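Local coordinates for ferritin (Ulva pertusa, PDB 3VNX), which stores iron inside a hollow shell of 24 subunits and, as ferritins with ferroxidase activity do, probably oxidises the ferrous ion it takes in, at residues Y31-E35 / Y36-C40; S55-Y58 / H59-S63; Y193-D196 / Q197-E201. All coordinates share one frame; numbering follows the deposited sequence. Where two conformers were deposited one is given.

Contact 1 (Y31-E35 / Y36-C40)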
loop_
_atom_site.group_PDB
_atom_site.type_symbol
_atom_site.label_atom_id
_atom_site.label_comp_id
_atom_site.label_asym_id
_atom_site.label_seq_id
_atom_site.Cartn_x
_atom_site.Cartn_y
_atom_site.Cartn_z
ATOM N N TYR A 31 19.120 -44.632 -28.615
ATOM C CA TYR A 31 20.501 -44.411 -28.212
ATOM C C TYR A 31 20.657 -44.578 -26.711
ATOM O O TYR A 31 21.774 -44.658 -26.201
ATOM C CB TYR A 31 20.964 -43.009 -28.587
ATOM C CG TYR A 31 20.751 -42.633 -30.027
ATOM C CD1 TYR A 31 20.922 -43.566 -31.050
ATOM C CD2 TYR A 31 20.398 -41.330 -30.371
ATOM C CE1 TYR A 31 20.736 -43.204 -32.376
ATOM C CE2 TYR A 31 20.202 -40.962 -31.693
ATOM C CZ TYR A 31 20.373 -41.897 -32.691
ATOM O OH TYR A 31 20.179 -41.513 -34.002
ATOM N N ALA A 32 19.533 -44.601 -26.002
ATOM C CA ALA A 32 19.554 -44.500 -24.544
ATOM C C ALA A 32 19.581 -45.867 -23.856
ATOM O O ALA A 32 20.175 -46.023 -22.784
ATOM C CB ALA A 32 18.351 -43.676 -24.048
ATOM N N ARG A 33 18.940 -46.849 -24.481
ATOM C CA ARG A 33 18.709 -48.147 -23.850
ATOM C C ARG A 33 19.964 -48.785 -23.249
ATOM O O ARG A 33 20.960 -48.982 -23.939
ATOM C CB ARG A 33 18.062 -49.096 -24.848
ATOM C CG ARG A 33 17.455 -50.321 -24.211
ATOM C CD ARG A 33 16.718 -51.145 -25.253
ATOM N NE ARG A 33 16.023 -52.256 -24.627
ATOM C CZ ARG A 33 14.803 -52.659 -24.955
ATOM N NH1 ARG A 33 14.127 -52.038 -25.914
ATOM N NH2 ARG A 33 14.253 -53.680 -24.311
ATOM N N VAL A 34 19.904 -49.092 -21.958
ATOM C CA VAL A 34 21.013 -49.725 -21.262
ATOM C C VAL A 34 20.490 -50.760 -20.277
ATOM O O VAL A 34 19.770 -50.415 -19.330
ATOM C CB VAL A 34 21.842 -48.706 -20.455
ATOM C CG1 VAL A 34 22.652 -49.428 -19.368
ATOM C CG2 VAL A 34 22.733 -47.891 -21.354
ATOM N N GLU A 35 20.861 -52.023 -20.491
ATOM C CA GLU A 35 20.442 -53.109 -19.604
ATOM C C GLU A 35 18.955 -53.049 -19.296
ATOM O O GLU A 35 18.540 -53.179 -18.149
ATOM C CB GLU A 35 21.238 -53.079 -18.308
ATOM C CG GLU A 35 22.693 -53.450 -18.493
ATOM C CD GLU A 35 22.853 -54.911 -18.857
ATOM O OE1 GLU A 35 21.913 -55.686 -18.570
ATOM O OE2 GLU A 35 23.905 -55.282 -19.427
ATOM N N TYR A 36 18.163 -52.847 -20.339
ATOM C CA TYR A 36 16.727 -52.748 -20.204
ATOM C C TYR A 36 16.077 -53.922 -20.947
ATOM O O TYR A 36 15.861 -53.854 -22.160
ATOM C CB TYR A 36 16.241 -51.382 -20.744
ATOM C CG TYR A 36 14.791 -51.110 -20.414
ATOM C CD1 TYR A 36 14.381 -50.940 -19.095
ATOM C CD2 TYR A 36 13.823 -51.061 -21.411
ATOM C CE1 TYR A 36 13.037 -50.712 -18.777
ATOM C CE2 TYR A 36 12.480 -50.831 -21.103
ATOM C CZ TYR A 36 12.095 -50.665 -19.780
ATOM O OH TYR A 36 10.769 -50.442 -19.468
ATOM N N HIS A 37 15.762 -54.984 -20.200
ATOM C CA HIS A 37 15.353 -56.282 -20.747
ATOM C C HIS A 37 14.034 -56.254 -21.500
ATOM O O HIS A 37 13.096 -55.547 -21.124
ATOM C CB HIS A 37 15.283 -57.326 -19.622
ATOM C CG HIS A 37 15.187 -58.752 -20.098
ATOM N ND1 HIS A 37 16.290 -59.568 -20.233
ATOM C CD2 HIS A 37 14.116 -59.514 -20.427
ATOM C CE1 HIS A 37 15.906 -60.765 -20.647
ATOM N NE2 HIS A 37 14.592 -60.761 -20.764
ATOM N N ILE A 38 13.951 -57.047 -22.561
ATOM C CA ILE A 38 12.739 -57.060 -23.381
ATOM C C ILE A 38 11.528 -57.444 -22.562
ATOM O O ILE A 38 10.433 -56.922 -22.765
ATOM C CB ILE A 38 12.857 -58.014 -24.569
ATOM C CG1 ILE A 38 13.167 -59.438 -24.079
ATOM C CG2 ILE A 38 13.913 -57.496 -25.559
ATOM C CD1 ILE A 38 13.207 -60.459 -25.181
ATOM N N GLU A 39 11.736 -58.347 -21.616
ATOM C CA GLU A 39 10.646 -58.836 -20.792
ATOM C C GLU A 39 10.111 -57.692 -19.916
ATOM O O GLU A 39 8.904 -57.508 -19.771
ATOM C CB GLU A 39 11.131 -60.026 -19.963
ATOM C CG GLU A 39 10.033 -60.903 -19.427
ATOM C CD GLU A 39 10.562 -62.206 -18.857
ATOM O OE1 GLU A 39 11.533 -62.740 -19.432
ATOM O OE2 GLU A 39 9.995 -62.692 -17.850
ATOM N N CYS A 40 11.025 -56.913 -19.354
ATOM C CA CYS A 40 10.652 -55.704 -18.634
ATOM C C CYS A 40 9.916 -54.724 -19.536
ATOM O O CYS A 40 8.821 -54.270 -19.196
ATOM C CB CYS A 40 11.892 -55.037 -18.036
ATOM S SG CYS A 40 12.683 -56.038 -16.748
HETATM O O HOH W 1 15.714 -54.888 -17.424
#
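R33 reaches forward along the chain and takes hold of the carbonyl oxygen of Y36, three residues on. Two of its nitrogens close on that one atom, side-on: NE lies 2.9 Å from Y36 O, in the carbonyl plane, while R33 NH2 is nearer, at 2.7 Å from the same Y36 O, and tilted from that plane. Neither bond is straight, the N-H...O angle at NE being 134°, as expected when two neighbouring donors share one acceptor. Two bonds to one oxygen also restrict the rotation of the guanidinium. Over one of its faces, toward its rim, lies CD2 of Y36, 3.9 Å from R33 NH2, with the guanidinium and ring planes 60° apart, so this is an inclined contact and no flat stack. The aliphatic part joins in, R33 CG resting 3.8 Å from Y36 CB.

What puts the group there is an arginine chain running fully extended from CG to NE, with CG anti to the backbone N (chi1 -165°). R33 NH2 has a second mate in E41, a salt bridge that ties the loop to the first turn of the helix. A water accepts from H37 N at 2.8 Å; H37 is the N-cap residue of helix 38-66.

The buried side chain of Y36 touches I44 of helix 38-66 and the loop residues R100 and D154, its OH hydrogen-bonded to Q97. The loop thus joins the start of that helix to the end of helix 73-99, while Y31, A32 and V34 pack against a second subunit.

Contact 2 (S55-Y58 / H59-S63)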
loop_
_atom_site.group_PDB
_atom_site.type_symbol
_atom_site.label_atom_id
_atom_site.label_comp_id
_atom_site.label_asym_id
_atom_site.label_seq_id
_atom_site.Cartn_x
_atom_site.Cartn_y
_atom_site.Cartn_z
ATOM N N SER A 55 -8.866 -47.040 -16.685
ATOM C CA SER A 55 -9.306 -45.684 -16.950
ATOM C C SER A 55 -10.620 -45.701 -17.736
ATOM O O SER A 55 -11.537 -44.929 -17.446
ATOM C CB SER A 55 -8.229 -44.928 -17.723
ATOM O OG SER A 55 -8.733 -43.700 -18.182
ATOM N N TYR A 56 -10.707 -46.592 -18.724
ATOM C CA TYR A 56 -11.867 -46.654 -19.615
ATOM C C TYR A 56 -13.086 -47.163 -18.838
ATOM O O TYR A 56 -14.203 -46.645 -18.969
ATOM C CB TYR A 56 -11.539 -47.586 -20.778
ATOM C CG TYR A 56 -12.277 -47.361 -22.093
ATOM C CD1 TYR A 56 -12.355 -46.103 -22.674
ATOM C CD2 TYR A 56 -12.837 -48.438 -22.781
ATOM C CE1 TYR A 56 -13.003 -45.920 -23.900
ATOM C CE2 TYR A 56 -13.488 -48.269 -23.996
ATOM C CZ TYR A 56 -13.564 -47.015 -24.557
ATOM O OH TYR A 56 -14.212 -46.853 -25.766
ATOM N N VAL A 57 -12.857 -48.177 -18.016
ATOM C CA VAL A 57 -13.901 -48.715 -17.161
ATOM C C VAL A 57 -14.414 -47.638 -16.228
ATOM O O VAL A 57 -15.626 -47.482 -16.054
ATOM C CB VAL A 57 -13.372 -49.860 -16.310
ATOM C CG1 VAL A 57 -14.426 -50.288 -15.305
ATOM C CG2 VAL A 57 -12.946 -51.017 -17.197
ATOM N N TYR A 58 -13.493 -46.896 -15.617
ATOM C CA TYR A 58 -13.901 -45.817 -14.726
ATOM C C TYR A 58 -14.724 -44.766 -15.455
ATOM O O TYR A 58 -15.661 -44.194 -14.885
ATOM C CB TYR A 58 -12.704 -45.188 -14.019
ATOM C CG TYR A 58 -12.258 -46.021 -12.836
ATOM C CD1 TYR A 58 -13.150 -46.884 -12.213
ATOM C CD2 TYR A 58 -10.958 -45.955 -12.347
ATOM C CE1 TYR A 58 -12.767 -47.660 -11.134
ATOM C CE2 TYR A 58 -10.561 -46.733 -11.263
ATOM C CZ TYR A 58 -11.477 -47.588 -10.656
ATOM O OH TYR A 58 -11.118 -48.382 -9.575
ATOM N N HIS A 59 -14.384 -44.527 -16.721
ATOM C CA HIS A 59 -15.131 -43.573 -17.517
ATOM C C HIS A 59 -16.556 -44.086 -17.751
ATOM O O HIS A 59 -17.518 -43.308 -17.754
ATOM C CB HIS A 59 -14.429 -43.285 -18.841
ATOM C CG HIS A 59 -14.703 -41.916 -19.368
ATOM N ND1 HIS A 59 -14.035 -41.385 -20.454
ATOM C CD2 HIS A 59 -15.558 -40.953 -18.949
ATOM C CE1 HIS A 59 -14.478 -40.162 -20.685
ATOM N NE2 HIS A 59 -15.408 -39.877 -19.787
ATOM N N ALA A 60 -16.696 -45.399 -17.928
ATOM C CA ALA A 60 -18.031 -45.979 -18.092
ATOM C C ALA A 60 -18.862 -45.809 -16.805
ATOM O O ALA A 60 -20.058 -45.470 -16.853
ATOM C CB ALA A 60 -17.940 -47.448 -18.514
ATOM N N LEU A 61 -18.218 -46.014 -15.656
ATOM C CA LEU A 61 -18.891 -45.848 -14.378
ATOM C C LEU A 61 -19.398 -44.430 -14.241
ATOM O O LEU A 61 -20.510 -44.179 -13.755
ATOM C CB LEU A 61 -17.937 -46.175 -13.240
ATOM C CG LEU A 61 -17.855 -47.684 -13.006
ATOM C CD1 LEU A 61 -16.626 -48.066 -12.173
ATOM C CD2 LEU A 61 -19.142 -48.161 -12.349
ATOM N N HIS A 62 -18.580 -43.495 -14.698
ATOM C CA HIS A 62 -18.962 -42.100 -14.664
ATOM C C HIS A 62 -20.266 -41.873 -15.428
ATOM O O HIS A 62 -21.194 -41.205 -14.934
ATOM C CB HIS A 62 -17.859 -41.226 -15.250
ATOM C CG HIS A 62 -18.350 -39.894 -15.707
ATOM N ND1 HIS A 62 -18.618 -38.860 -14.833
ATOM C CD2 HIS A 62 -18.658 -39.432 -16.944
ATOM C CE1 HIS A 62 -19.053 -37.814 -15.515
ATOM N NE2 HIS A 62 -19.086 -38.136 -16.798
ATOM N N SER A 63 -20.335 -42.413 -16.643
ATOM C CA SER A 63 -21.521 -42.198 -17.464
ATOM C C SER A 63 -22.744 -42.825 -16.826
ATOM O O SER A 63 -23.861 -42.326 -16.970
ATOM C CB SER A 63 -21.317 -42.723 -18.884
ATOM O OG SER A 63 -20.570 -41.786 -19.641
#
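L61 CD1 meets the ring of Y58 at its edge, close to the ring plane, 3.7 Å from Y58 CD1. Three residues apart, the two side chains share a flank of the helix, and matching first torsions, each with CG anti to its own carbonyl carbon (chi1 -80° and -82°), turn them the same way, side by side. V57 adds a more distant apolar touch, its CG1 4.4 Å from L61 CD1. This flank is the tight one: V57, Y58 and L61 pack on L134, A131 and A127 of helix 123-151, and Y58 OH is hydrogen-bonded to E135.

Beneath them run the i to i+4 bonds of a regular alpha helix, from S55 O to H59 N through Y58 O to H62 N. V57 O to L61 N, 3.0 Å, is the straightest of the four at 157°. In the four-helix bundle of ferritin, helix 38-66 gives one flank to the bundle interior and another to a neighbouring subunit.

On that second flank the outer parts of Y56 and H59 turn from their own helix to the neighbour: the imidazole of H59 reaches Y52 and H91 of that subunit, and Y56 OH binds its K107 carbonyl. Of the partly exposed H62 side chain only CB comes near, 3.7 Å from Y58 O; its ND1 is held by A76 O.

Contact 3 (Y193-D196 / Q197-E201)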
loop_
_atom_site.group_PDB
_atom_site.type_symbol
_atom_site.label_atom_id
_atom_site.label_comp_id
_atom_site.label_asym_id
_atom_site.label_seq_id
_atom_site.Cartn_x
_atom_site.Cartn_y
_atom_site.Cartn_z
ATOM N N TYR A 193 -27.043 -40.598 -0.673
ATOM C CA TYR A 193 -27.100 -39.190 -1.043
ATOM C C TYR A 193 -26.008 -38.381 -0.336
ATOM O O TYR A 193 -25.385 -37.504 -0.943
ATOM C CB TYR A 193 -28.489 -38.617 -0.754
ATOM C CG TYR A 193 -28.595 -37.107 -0.812
ATOM C CD1 TYR A 193 -28.416 -36.341 0.335
ATOM C CD2 TYR A 193 -28.892 -36.449 -2.005
ATOM C CE1 TYR A 193 -28.522 -34.962 0.302
ATOM C CE2 TYR A 193 -28.998 -35.061 -2.053
ATOM C CZ TYR A 193 -28.811 -34.324 -0.889
ATOM O OH TYR A 193 -28.915 -32.951 -0.894
ATOM N N LEU A 194 -25.783 -38.685 0.942
ATOM C CA LEU A 194 -24.770 -38.007 1.742
ATOM C C LEU A 194 -23.384 -38.294 1.213
ATOM O O LEU A 194 -22.577 -37.376 1.048
ATOM C CB LEU A 194 -24.855 -38.429 3.207
ATOM C CG LEU A 194 -26.066 -37.868 3.954
ATOM C CD1 LEU A 194 -26.080 -38.349 5.380
ATOM C CD2 LEU A 194 -26.112 -36.326 3.907
ATOM N N LEU A 195 -23.110 -39.568 0.938
ATOM C CA LEU A 195 -21.810 -39.967 0.418
ATOM C C LEU A 195 -21.578 -39.417 -0.986
ATOM O O LEU A 195 -20.460 -39.062 -1.343
ATOM C CB LEU A 195 -21.660 -41.488 0.444
ATOM C CG LEU A 195 -20.535 -41.929 1.381
ATOM C CD1 LEU A 195 -20.819 -43.297 1.977
ATOM C CD2 LEU A 195 -19.199 -41.906 0.658
ATOM N N ASP A 196 -22.642 -39.348 -1.779
ATOM C CA ASP A 196 -22.543 -38.718 -3.084
ATOM C C ASP A 196 -22.150 -37.245 -2.923
ATOM O O ASP A 196 -21.380 -36.709 -3.715
ATOM C CB ASP A 196 -23.849 -38.822 -3.866
ATOM C CG ASP A 196 -23.784 -38.072 -5.197
ATOM O OD1 ASP A 196 -23.227 -38.632 -6.165
ATOM O OD2 ASP A 196 -24.267 -36.921 -5.279
ATOM N N GLN A 197 -22.672 -36.589 -1.892
ATOM C CA GLN A 197 -22.289 -35.198 -1.633
ATOM C C GLN A 197 -20.815 -35.088 -1.274
ATOM O O GLN A 197 -20.127 -34.192 -1.739
ATOM C CB GLN A 197 -23.130 -34.585 -0.518
ATOM C CG GLN A 197 -24.608 -34.624 -0.792
ATOM C CD GLN A 197 -25.237 -33.258 -0.713
ATOM O OE1 GLN A 197 -25.695 -32.714 -1.724
ATOM N NE2 GLN A 197 -25.264 -32.686 0.492
ATOM N N GLU A 198 -20.348 -36.004 -0.436
ATOM C CA GLU A 198 -18.955 -36.039 -0.015
ATOM C C GLU A 198 -18.036 -36.285 -1.230
ATOM O O GLU A 198 -17.068 -35.555 -1.462
ATOM C CB GLU A 198 -18.769 -37.137 1.049
ATOM C CG GLU A 198 -17.559 -36.952 1.977
ATOM C CD GLU A 198 -17.109 -38.254 2.665
ATOM O OE1 GLU A 198 -15.926 -38.630 2.499
ATOM O OE2 GLU A 198 -17.924 -38.901 3.371
ATOM N N LEU A 199 -18.357 -37.318 -2.004
ATOM C CA LEU A 199 -17.596 -37.688 -3.189
ATOM C C LEU A 199 -17.479 -36.539 -4.194
ATOM O O LEU A 199 -16.557 -36.490 -5.011
ATOM C CB LEU A 199 -18.263 -38.886 -3.861
ATOM C CG LEU A 199 -17.563 -40.237 -3.679
ATOM C CD1 LEU A 199 -17.070 -40.413 -2.253
ATOM C CD2 LEU A 199 -18.492 -41.375 -4.066
ATOM N N GLY A 200 -18.429 -35.617 -4.123
ATOM C CA GLY A 200 -18.511 -34.525 -5.068
ATOM C C GLY A 200 -17.577 -33.383 -4.735
ATOM O O GLY A 200 -16.971 -32.801 -5.635
ATOM N N GLU A 201 -17.451 -33.065 -3.447
ATOM C CA GLU A 201 -16.609 -31.941 -3.046
ATOM C C GLU A 201 -15.121 -32.277 -3.109
ATOM O O GLU A 201 -14.275 -31.374 -3.142
ATOM C CB GLU A 201 -17.010 -31.397 -1.672
ATOM C CG GLU A 201 -17.128 -29.877 -1.656
ATOM C CD GLU A 201 -17.848 -29.337 -2.890
ATOM O OE1 GLU A 201 -19.013 -28.900 -2.759
ATOM O OE2 GLU A 201 -17.247 -29.354 -3.990
HETATM O O HOH W 2 -27.978 -31.360 1.462
#
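Q197 folds back over the ring of Y193, one helical turn earlier. Two contacts are made with the ring face. Q197 CG sits above it, 4.2 Å from the ring centroid and 16° off the normal, a CH-pi contact; beyond it the amide stacks on the phenol, the planes 21° apart, with Q197 OE1 3.6 Å from Y193 CZ. The bend at chi2 (-125°) lays the amide along the ring.

Among polar links, a water donates to Y193 OH at 3.0 Å and accepts a weak bond from Q197 NE2, bridging the two ends. The same Y193 OH is hydrogen-bonded to E198 of a neighbouring subunit, and the equivalent bond joins E198 here to Y193 of another, passing the link from chain to chain, consistent with subunits meeting round a fourfold axis of the ferritin shell. A phenylalanine in place of Y193 would keep the face for Q197 but would probably leave the water and the neighbouring E198 without their hydroxyl partner.

Backbone bonds follow the alpha pattern: L199 N to L195 O is short and nearly straight (2.8 Å), whereas G200 N to D196 O, at 3.2 Å, is weak as the helix nears its end.

Apolar contact comes from L199, which packs on F75 and F78 of helix 73-99; D196 bonds the backbone of F75, so the last turns of helix 155-201 lie against the beginning of that helix.

From the N terminus the chain first reaches contact 1, where the loop turns into helix 38-66. Contact 2 lies further along that same helix, centre to centre about 34 Å from contact 1 and across the chain's centre from it. Contact 3 comes last, near the C-terminal end of helix 155-201, centre to centre about 18 Å from contact 2 and on the same side of the chain's centre. Each is local and closes no long loop; they follow in series, none nesting or crossing. Helix 73-99 is common ground, touched near its end by contact 1, in its first half and middle by contact 2 and at its start by contact 3. All three meet other subunits, contacts 1 and 2 sharing one.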